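Side-chain contact in esterase YbfF (Escherichia coli, PDB 3BF7), which is an alpha/beta hydrolase with a helical cap that probably cleaves ester and thioester bonds: residues A[161-164]-A[165-168]. The protein carries 1 engineered substitution. Sequence-based numbering, arbitrary orientation.
Sequences FLLK and SFVD
The Phe166 ring is approached obliquely by CD2 of Leu163, at the type I beta turn that links helix 156-163 to strand 166-167 in the helical cap. The ring of Phe161, earlier on the helix, has water 1 on one face, nearer the ring's margin than its centre and 3.9 Å above the ring plane. Trp235 meets the Phe161 ring and Trp171 meets that of Phe166, both with inclined planes. Leu163 and Phe166 leave the turn on the same flank, their side chains alongside each other. CD2 of Leu163 comes to 3.9 Å from CB of Phe166. In Phe166, CG stands anti to the backbone N (chi1 -169°), which turns the ring away from that methyl group, so CB, not the ring, comes closest. Leu163 also packs on Ala145, Ala146 and Met149 of helix 142-149, while Phe166 touches Val134 of helix 125-136. The hairpin partner of strand 166-167 is strand 170-171.

Two backbone bonds shape the turn. Ser165 N donates to Leu162 O at 2.9 Å, and Phe166 N donates to Leu163 O at 2.9 Å. The bond from Phe166 N to Leu163 O closes the turn. Lys164 N donates to Phe161 O, a three-residue step like the other two.

Ser165 is buried, and its CB lies 3.5 Å from Leu162 O. Its hydroxyl turns back to the helix through a water bridge. Water 1 accepts from Ser165 OG at 2.8 Å and donates to Phe161 O at 2.8 Å, so this carbonyl oxygen receives both the water and Lys164 N.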
ATOM      1  N   PHE A 161      -2.444   5.058 -13.275  1.00  9.11           N
ATOM      2  CA  PHE A 161      -2.167   4.147 -12.170  1.00  8.28           C
ATOM      3  C   PHE A 161      -3.124   2.959 -12.259  1.00  7.64           C
ATOM      4  O   PHE A 161      -2.706   1.803 -12.196  1.00  7.33           O
ATOM      5  CB  PHE A 161      -2.350   4.884 -10.839  1.00  9.19           C
ATOM      6  CG  PHE A 161      -2.617   3.979  -9.670  1.00  8.87           C
ATOM      7  CD1 PHE A 161      -1.645   3.095  -9.207  1.00  8.56           C
ATOM      8  CD2 PHE A 161      -3.853   4.008  -9.033  1.00  8.54           C
ATOM      9  CE1 PHE A 161      -1.908   2.254  -8.126  1.00  9.01           C
ATOM     10  CE2 PHE A 161      -4.124   3.173  -7.953  1.00  9.11           C
ATOM     11  CZ  PHE A 161      -3.148   2.294  -7.499  1.00  8.53           C
ATOM     12  N   LEU A 162      -4.411   3.248 -12.417  1.00  7.86           N
ATOM     13  CA  LEU A 162      -5.413   2.196 -12.518  1.00  7.66           C
ATOM     14  C   LEU A 162      -5.161   1.296 -13.722  1.00  8.26           C
ATOM     15  O   LEU A 162      -5.293   0.075 -13.630  1.00  8.52           O
ATOM     16  CB  LEU A 162      -6.811   2.812 -12.619  1.00  8.17           C
ATOM     17  CG  LEU A 162      -7.282   3.585 -11.382  1.00  7.33           C
ATOM     18  CD1 LEU A 162      -8.572   4.320 -11.699  1.00  9.86           C
ATOM     19  CD2 LEU A 162      -7.474   2.629 -10.213  1.00  8.69           C
ATOM     20  N   LEU A 163      -4.789   1.900 -14.846  1.00  8.58           N
ATOM     21  CA  LEU A 163      -4.545   1.143 -16.066  1.00  9.65           C
ATOM     22  C   LEU A 163      -3.389   0.154 -15.976  1.00  8.82           C
ATOM     23  O   LEU A 163      -3.282  -0.751 -16.806  1.00  9.35           O
ATOM     24  CB  LEU A 163      -4.348   2.100 -17.245  1.00 10.02           C
ATOM     25  CG  LEU A 163      -5.635   2.811 -17.680  1.00 11.89           C
ATOM     26  CD1 LEU A 163      -5.321   3.834 -18.763  1.00 12.92           C
ATOM     27  CD2 LEU A 163      -6.640   1.785 -18.192  1.00 12.72           C
ATOM     28  N   LYS A 164      -2.524   0.311 -14.978  1.00  9.48           N
ATOM     29  CA  LYS A 164      -1.425  -0.629 -14.806  1.00  9.43           C
ATOM     30  C   LYS A 164      -2.037  -2.003 -14.540  1.00  9.47           C
ATOM     31  O   LYS A 164      -1.407  -3.032 -14.785  1.00 11.22           O
ATOM     32  CB  LYS A 164      -0.542  -0.224 -13.625  1.00 11.11           C
ATOM     33  CG  LYS A 164       0.242   1.062 -13.830  1.00 13.73           C
ATOM     34  CD  LYS A 164       1.282   0.912 -14.925  1.00 17.52           C
ATOM     35  CE  LYS A 164       2.161   2.150 -15.018  1.00 19.21           C
ATOM     36  NZ  LYS A 164       3.271   1.960 -15.991  1.00 23.88           N
ATOM     37  N   SER A 165      -3.273  -2.007 -14.042  1.00  8.90           N
ATOM     38  CA  SER A 165      -3.979  -3.245 -13.738  1.00  9.66           C
ATOM     39  C   SER A 165      -4.958  -3.671 -14.830  1.00  9.74           C
ATOM     40  O   SER A 165      -5.762  -4.578 -14.625  1.00  9.96           O
ATOM     41  CB  SER A 165      -4.717  -3.114 -12.403  1.00  9.06           C
ATOM     42  OG  SER A 165      -3.807  -3.111 -11.318  1.00  8.74           O
ATOM     43  N   PHE A 166      -4.902  -3.012 -15.985  1.00  9.77           N
ATOM     44  CA  PHE A 166      -5.779  -3.372 -17.093  1.00 11.55           C
ATOM     45  C   PHE A 166      -4.924  -4.166 -18.073  1.00 12.22           C
ATOM     46  O   PHE A 166      -4.060  -3.608 -18.747  1.00 12.68           O
ATOM     47  CB  PHE A 166      -6.341  -2.121 -17.776  1.00 11.92           C
ATOM     48  CG  PHE A 166      -7.443  -2.413 -18.758  1.00 12.37           C
ATOM     49  CD1 PHE A 166      -8.650  -2.949 -18.324  1.00 13.89           C
ATOM     50  CD2 PHE A 166      -7.268  -2.170 -20.116  1.00 14.47           C
ATOM     51  CE1 PHE A 166      -9.671  -3.240 -19.226  1.00 14.94           C
ATOM     52  CE2 PHE A 166      -8.285  -2.459 -21.029  1.00 14.98           C
ATOM     53  CZ  PHE A 166      -9.487  -2.995 -20.582  1.00 15.30           C
ATOM     54  N   VAL A 167      -5.155  -5.473 -18.135  1.00 14.07           N
ATOM     55  CA  VAL A 167      -4.385  -6.349 -19.014  1.00 17.71           C
ATOM     56  C   VAL A 167      -5.300  -7.332 -19.739  1.00 19.65           C
ATOM     57  O   VAL A 167      -6.235  -7.872 -19.149  1.00 20.40           O
ATOM     58  CB  VAL A 167      -3.333  -7.151 -18.211  1.00 17.88           C
ATOM     59  CG1 VAL A 167      -2.425  -7.921 -19.158  1.00 19.19           C
ATOM     60  CG2 VAL A 167      -2.521  -6.214 -17.335  1.00 18.12           C
ATOM     61  N   ASP A 168      -5.019  -7.563 -21.018  1.00 22.97           N
ATOM     62  CA  ASP A 168      -5.815  -8.473 -21.833  1.00 24.58           C
ATOM     63  C   ASP A 168      -7.299  -8.130 -21.749  1.00 24.33           C
ATOM     64  O   ASP A 168      -8.155  -9.015 -21.761  1.00 24.46           O
ATOM     65  CB  ASP A 168      -5.588  -9.920 -21.389  1.00 26.44           C
ATOM     66  CG  ASP A 168      -4.138 -10.343 -21.511  1.00 28.35           C
ATOM     67  OD1 ASP A 168      -3.578 -10.226 -22.621  1.00 29.41           O
ATOM     68  OD2 ASP A 168      -3.558 -10.794 -20.502  1.00 28.59           O
TER
HETATM   69  O   HOH W   1      -3.015  -0.558 -10.669  1.00  8.19           O